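Local coordinates for protein anaphase-promoting complex subunit CUT9 (Schizosaccharomyces pombe, PDB 2XPI) that acts as a tetratricopeptide-repeat subunit of the anaphase-promoting complex, a ubiquitin ligase that controls progression through mitosis and G1, and binds hcn1 through its later repeats, at residues 513-516 with 517-520; 547-550 with 551-554; 573-576 with 577-581. All blocks are in the same frame, centred on the assembly; numbering follows the deposited sequence.

Interaction 1. Residues 513-516 with 517-520; sequences KPWA and ATWA
Trp515 and Thr518 meet at the first turn of helix 516-528, where the tetratricopeptide repeat (TPR) 13 begins. Their side chains lie next to each other and point the same way, and the hydroxyl sits at the rim of the six-membered ring, near the indole plane, with Thr518 OG1 3.2 Å from Trp515 CE3. The approach is therefore edge-on, and OG1 does not lie over the ring. Thr518 brings its hydroxyl there with OG1 anti to its own carbonyl carbon (chi1 -62°), while CG2 takes the branch anti to the backbone N. On the Trp519 side, the indole comes back toward the preceding turn and its CD1 lies 3.4 Å from Trp515 O, obliquely to the ring. The same carbonyl oxygen is the acceptor for Trp519 N at 3.3 Å, in a nearly straight bond (N-H...O 170°), and receives a weak, strongly bent bond from Thr518 N. One residue on, Ala520 N donates to Ala516 O at 3.0 Å, and the CB of Ala520 rests near that oxygen. Before the helix settles, Ala517 N makes only a weak, long bond to Pro514 O. Trp515 stands at the N-cap, so an indole occupies the side-chain position there and the helical ladder starts from its carbonyl. Farther out, Trp515 packs on Val505, Pro475 and Leu476, Thr518 on Ala501 and Leu502, and Trp519 on Leu502, Gln541 and Leu545, wedging the helix start among its TPR neighbours. Pro514, Trp515, Ala517 and Thr518 also touch the chain of another protein, consistent with the hcn1-binding role of TPR 8 and 10-13. At the base of the turn, Ala517 CB lies 3.8 Å from Pro514 O.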
loop_
_atom_site.group_PDB
_atom_site.type_symbol
_atom_site.label_atom_id
_atom_site.label_comp_id
_atom_site.label_asym_id
_atom_site.label_seq_id
_atom_site.Cartn_x
_atom_site.Cartn_y
_atom_site.Cartn_z
ATOM N N LYS A 513 22.728 -40.378 14.650
ATOM C CA LYS A 513 24.054 -39.953 15.107
ATOM C C LYS A 513 24.133 -39.263 16.484
ATOM O O LYS A 513 25.058 -39.533 17.249
ATOM C CB LYS A 513 24.752 -39.105 14.029
ATOM C CG LYS A 513 26.140 -38.624 14.432
ATOM C CD LYS A 513 27.075 -38.498 13.233
ATOM C CE LYS A 513 28.543 -38.335 13.676
ATOM N NZ LYS A 513 28.741 -37.155 14.577
ATOM N N PRO A 514 23.186 -38.363 16.801
ATOM C CA PRO A 514 23.260 -37.675 18.104
ATOM C C PRO A 514 23.086 -38.601 19.314
ATOM O O PRO A 514 23.593 -38.295 20.393
ATOM C CB PRO A 514 22.102 -36.669 18.048
ATOM C CG PRO A 514 21.750 -36.560 16.607
ATOM C CD PRO A 514 22.072 -37.868 15.973
ATOM N N TRP A 515 22.375 -39.708 19.131
ATOM C CA TRP A 515 22.109 -40.663 20.211
ATOM C C TRP A 515 23.294 -41.520 20.634
ATOM O O TRP A 515 23.151 -42.412 21.450
ATOM C CB TRP A 515 20.906 -41.534 19.864
ATOM C CG TRP A 515 19.730 -40.669 19.600
ATOM C CD1 TRP A 515 19.179 -40.385 18.392
ATOM C CD2 TRP A 515 18.990 -39.910 20.570
ATOM N NE1 TRP A 515 18.122 -39.520 18.547
ATOM C CE2 TRP A 515 17.989 -39.205 19.873
ATOM C CE3 TRP A 515 19.065 -39.772 21.961
ATOM C CZ2 TRP A 515 17.064 -38.373 20.518
ATOM C CZ3 TRP A 515 18.145 -38.931 22.605
ATOM C CH2 TRP A 515 17.162 -38.246 21.878
ATOM N N ALA A 516 24.470 -41.240 20.099
ATOM C CA ALA A 516 25.662 -41.904 20.585
ATOM C C ALA A 516 25.897 -41.483 22.035
ATOM O O ALA A 516 26.456 -42.237 22.835
ATOM C CB ALA A 516 26.852 -41.553 19.717
ATOM N N ALA A 517 25.454 -40.277 22.381
ATOM C CA ALA A 517 25.670 -39.761 23.721
ATOM C C ALA A 517 24.820 -40.522 24.736
ATOM O O ALA A 517 25.252 -40.766 25.865
ATOM C CB ALA A 517 25.373 -38.288 23.772
ATOM N N THR A 518 23.615 -40.907 24.332
ATOM C CA THR A 518 22.758 -41.716 25.195
ATOM C C THR A 518 23.349 -43.112 25.438
ATOM O O THR A 518 23.383 -43.581 26.572
ATOM C CB THR A 518 21.325 -41.808 24.640
ATOM O OG1 THR A 518 20.773 -40.496 24.605
ATOM C CG2 THR A 518 20.444 -42.670 25.513
ATOM N N TRP A 519 23.827 -43.756 24.376
ATOM C CA TRP A 519 24.474 -45.058 24.490
ATOM C C TRP A 519 25.659 -44.978 25.437
ATOM O O TRP A 519 25.784 -45.771 26.364
ATOM C CB TRP A 519 24.954 -45.532 23.125
ATOM C CG TRP A 519 23.907 -46.223 22.334
ATOM C CD1 TRP A 519 23.290 -45.759 21.208
ATOM C CD2 TRP A 519 23.329 -47.506 22.613
ATOM N NE1 TRP A 519 22.374 -46.682 20.761
ATOM C CE2 TRP A 519 22.384 -47.766 21.602
ATOM C CE3 TRP A 519 23.529 -48.466 23.613
ATOM C CZ2 TRP A 519 21.628 -48.944 21.565
ATOM C CZ3 TRP A 519 22.781 -49.647 23.570
ATOM C CH2 TRP A 519 21.841 -49.868 22.552
ATOM N N ALA A 520 26.534 -44.006 25.202
ATOM C CA ALA A 520 27.669 -43.816 26.087
ATOM C C ALA A 520 27.148 -43.487 27.477
ATOM O O ALA A 520 27.680 -43.992 28.453
ATOM C CB ALA A 520 28.588 -42.738 25.576
#

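Interaction 2. Residues 547-550 with 551-554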
loop_
_atom_site.group_PDB
_atom_site.type_symbol
_atom_site.label_atom_id
_atom_site.label_comp_id
_atom_site.label_asym_id
_atom_site.label_seq_id
_atom_site.Cartn_x
_atom_site.Cartn_y
_atom_site.Cartn_z
ATOM N N THR A 547 31.922 -41.259 14.906
ATOM C CA THR A 547 33.222 -41.735 14.442
ATOM C C THR A 547 34.403 -41.319 15.326
ATOM O O THR A 547 35.240 -42.156 15.661
ATOM C CB THR A 547 33.493 -41.324 12.981
ATOM O OG1 THR A 547 32.728 -42.162 12.103
ATOM C CG2 THR A 547 34.973 -41.468 12.653
ATOM N N ASN A 548 34.468 -40.046 15.716
ATOM C CA ASN A 548 35.659 -39.533 16.400
ATOM C C ASN A 548 35.425 -38.889 17.775
ATOM O O ASN A 548 35.372 -37.656 17.900
ATOM C CB ASN A 548 36.388 -38.525 15.504
ATOM C CG ASN A 548 35.702 -37.169 15.479
ATOM O OD1 ASN A 548 34.495 -37.077 15.241
ATOM N ND2 ASN A 548 36.464 -36.111 15.753
ATOM N N ASP A 549 35.313 -39.704 18.817
ATOM C CA ASP A 549 35.169 -39.126 20.146
ATOM C C ASP A 549 36.253 -39.594 21.108
ATOM O O ASP A 549 36.369 -40.779 21.407
ATOM C CB ASP A 549 33.775 -39.380 20.718
ATOM C CG ASP A 549 33.285 -38.228 21.570
ATOM O OD1 ASP A 549 33.054 -38.437 22.780
ATOM O OD2 ASP A 549 33.150 -37.104 21.034
ATOM N N ALA A 550 37.050 -38.646 21.583
ATOM C CA ALA A 550 38.153 -38.970 22.464
ATOM C C ALA A 550 37.629 -39.349 23.833
ATOM O O ALA A 550 38.173 -40.229 24.493
ATOM C CB ALA A 550 39.116 -37.802 22.569
ATOM N N ASN A 551 36.564 -38.694 24.273
ATOM C CA ASN A 551 36.073 -38.992 25.608
ATOM C C ASN A 551 35.471 -40.391 25.787
ATOM O O ASN A 551 35.614 -40.972 26.860
ATOM C CB ASN A 551 35.141 -37.909 26.149
ATOM C CG ASN A 551 34.831 -38.107 27.631
ATOM O OD1 ASN A 551 33.920 -38.864 27.990
ATOM N ND2 ASN A 551 35.605 -37.450 28.497
ATOM N N VAL A 552 34.815 -40.944 24.765
ATOM C CA VAL A 552 34.304 -42.312 24.897
ATOM C C VAL A 552 35.394 -43.396 24.778
ATOM O O VAL A 552 35.236 -44.491 25.311
ATOM C CB VAL A 552 33.016 -42.623 24.039
ATOM C CG1 VAL A 552 32.632 -41.459 23.175
ATOM C CG2 VAL A 552 33.189 -43.882 23.201
ATOM N N HIS A 553 36.508 -43.081 24.120
ATOM C CA HIS A 553 37.663 -43.987 24.109
ATOM C C HIS A 553 38.321 -44.045 25.470
ATOM O O HIS A 553 38.721 -45.117 25.940
ATOM C CB HIS A 553 38.704 -43.535 23.097
ATOM C CG HIS A 553 38.432 -44.010 21.714
ATOM N ND1 HIS A 553 38.783 -45.269 21.284
ATOM C CD2 HIS A 553 37.821 -43.409 20.670
ATOM C CE1 HIS A 553 38.410 -45.419 20.026
ATOM N NE2 HIS A 553 37.827 -44.303 19.628
ATOM N N THR A 554 38.460 -42.877 26.089
ATOM C CA THR A 554 38.984 -42.778 27.437
ATOM C C THR A 554 38.059 -43.551 28.381
ATOM O O THR A 554 38.521 -44.314 29.230
ATOM C CB THR A 554 39.103 -41.296 27.866
ATOM O OG1 THR A 554 40.014 -40.610 26.990
ATOM C CG2 THR A 554 39.582 -41.172 29.320
#
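His553 points back toward Asp549 and Ala550 at the start of helix 550-562, the opening turn of TPR 14. Its CB lies 3.6 Å from Ala550 O, and CG then turns toward the Asp549 backbone, anti to the histidine's own carbonyl carbon (chi1 -84°). From there the ring presents its edge: CD2 comes 3.1 Å from Asp549 O, which lies near the ring plane. On the other limb, ND1 is hydrogen-bonded to His572 ND1 of helix 566-579, which ties the ring to that helix. Ala550 O is the hub of the turn, accepting Thr554 N at 3.1 Å with an N-H...O angle of 165° and a weak bond from His553 N. Ser576 OG is hydrogen-bonded to both Thr554 OG1 and Ala550 O, and Thr554 OG1 lies 3.1 Å from Ala550 O. Asn551 OD1 is hydrogen-bonded to the backbone of another protein's chain. Beside the turn, Asp549 crosses Val552 at about a right angle, with its CB 3.4 Å from Val552 CG1.

Interaction 3. Residues 573-576 with 577-581; sequences LHES and LAISP
Leu577 packs back against the turn formed by 573-576 as helix 566-579, in TPR 14, nears its C-terminal end. Its N bonds to Leu573 O at 3.0 Å, almost straight (N-H...O 174°), and its CG lies 3.4 Å from the same oxygen. With CG anti to its own carbonyl carbon (chi1 -64°), the isobutyl group runs back alongside the preceding turn, and it also meets Ala586, Ser587 and Leu590 of helix 584-592. Next comes Ala578, whose CB rests against the carbonyl oxygens of His574 and Glu575. Its N reaches Glu575 O from well above the carbonyl plane, a bent bond that does not follow a lone pair. Ile579 N makes the better-directed bond to that same Glu575 O at 3.0 Å, so one oxygen takes two donors. The side chain of Ile579 comes back to this oxygen too, CD1 being its nearest atom, 3.0 Å from Glu575 O. At Ser580 the backbone leaves helical angles, yet its N, lying almost in line with the C=O of Ser576, still closes the last i to i+4 bond. Ser580 also touches Ala550, and Leu573 touches Ala557 and Leu589, so the helix end is packed between 550-562 and 584-592. That final bond, from Ser580 N to Ser576 O, measures 2.9 Å.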
loop_
_atom_site.group_PDB
_atom_site.type_symbol
_atom_site.label_atom_id
_atom_site.label_comp_id
_atom_site.label_asym_id
_atom_site.label_seq_id
_atom_site.Cartn_x
_atom_site.Cartn_y
_atom_site.Cartn_z
ATOM N N LEU A 573 43.470 -45.555 24.723
ATOM C CA LEU A 573 44.053 -44.308 25.212
ATOM C C LEU A 573 44.886 -43.668 24.099
ATOM O O LEU A 573 44.939 -42.445 23.976
ATOM C CB LEU A 573 44.907 -44.566 26.461
ATOM C CG LEU A 573 44.341 -44.157 27.827
ATOM C CD1 LEU A 573 42.879 -43.789 27.738
ATOM C CD2 LEU A 573 44.561 -45.239 28.900
ATOM N N HIS A 574 45.526 -44.504 23.284
ATOM C CA HIS A 574 46.250 -44.011 22.121
ATOM C C HIS A 574 45.308 -43.346 21.107
ATOM O O HIS A 574 45.679 -42.367 20.465
ATOM C CB HIS A 574 47.063 -45.127 21.459
ATOM C CG HIS A 574 48.307 -45.497 22.206
ATOM N ND1 HIS A 574 49.304 -44.588 22.492
ATOM C CD2 HIS A 574 48.725 -46.681 22.715
ATOM C CE1 HIS A 574 50.274 -45.192 23.154
ATOM N NE2 HIS A 574 49.946 -46.462 23.306
ATOM N N GLU A 575 44.093 -43.868 20.966
ATOM C CA GLU A 575 43.094 -43.221 20.114
ATOM C C GLU A 575 42.668 -41.852 20.646
ATOM O O GLU A 575 42.579 -40.891 19.882
ATOM C CB GLU A 575 41.860 -44.108 19.917
ATOM C CG GLU A 575 42.047 -45.225 18.911
ATOM C CD GLU A 575 42.367 -44.708 17.514
ATOM O OE1 GLU A 575 43.142 -45.385 16.802
ATOM O OE2 GLU A 575 41.854 -43.628 17.128
ATOM N N SER A 576 42.389 -41.772 21.944
ATOM C CA SER A 576 42.015 -40.503 22.564
ATOM C C SER A 576 43.070 -39.451 22.291
ATOM O O SER A 576 42.788 -38.418 21.691
ATOM C CB SER A 576 41.865 -40.656 24.075
ATOM O OG SER A 576 40.728 -41.420 24.414
ATOM N N LEU A 577 44.288 -39.732 22.744
ATOM C CA LEU A 577 45.412 -38.809 22.618
ATOM C C LEU A 577 45.740 -38.460 21.174
ATOM O O LEU A 577 46.535 -37.561 20.911
ATOM C CB LEU A 577 46.642 -39.391 23.302
ATOM C CG LEU A 577 46.429 -39.558 24.803
ATOM C CD1 LEU A 577 47.587 -40.295 25.461
ATOM C CD2 LEU A 577 46.195 -38.195 25.447
ATOM N N ALA A 578 45.133 -39.173 20.236
ATOM C CA ALA A 578 45.317 -38.862 18.830
ATOM C C ALA A 578 44.241 -37.879 18.379
ATOM O O ALA A 578 44.511 -36.968 17.600
ATOM C CB ALA A 578 45.288 -40.124 17.996
ATOM N N ILE A 579 43.022 -38.058 18.878
ATOM C CA ILE A 579 41.937 -37.130 18.569
ATOM C C ILE A 579 42.140 -35.796 19.291
ATOM O O ILE A 579 41.728 -34.748 18.800
ATOM C CB ILE A 579 40.557 -37.730 18.914
ATOM C CG1 ILE A 579 40.260 -38.927 18.003
ATOM C CG2 ILE A 579 39.467 -36.678 18.791
ATOM C CD1 ILE A 579 39.870 -40.188 18.744
ATOM N N SER A 580 42.787 -35.848 20.452
ATOM C CA SER A 580 43.144 -34.651 21.206
ATOM C C SER A 580 44.330 -34.965 22.113
ATOM O O SER A 580 44.153 -35.451 23.231
ATOM C CB SER A 580 41.961 -34.166 22.037
ATOM O OG SER A 580 41.656 -35.084 23.071
ATOM N N PRO A 581 45.546 -34.691 21.622
ATOM C CA PRO A 581 46.823 -35.086 22.236
ATOM C C PRO A 581 47.105 -34.416 23.575
ATOM O O PRO A 581 48.093 -34.730 24.235
ATOM C CB PRO A 581 47.863 -34.631 21.201
ATOM C CG PRO A 581 47.096 -34.466 19.923
ATOM C CD PRO A 581 45.745 -33.999 20.338
#

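From the N terminus onward the three contacts follow in series, and each is local, so none encloses another and none crosses. Interaction 1 joins the loop after helix 491-507 to the start of helix 516-528. Helix 532-545 then leads to interaction 2, where a second loop enters helix 550-562; the centres of these two lie 12 Å apart and they do not touch. Interaction 3 stands at the far end of helix 566-579, about 8 Å from interaction 2 between centres, and touches it, because successive antiparallel TPR helices bring the start of one beside the end of the next. Interactions 1 and 3 stay about 12 Å apart at their nearest atoms.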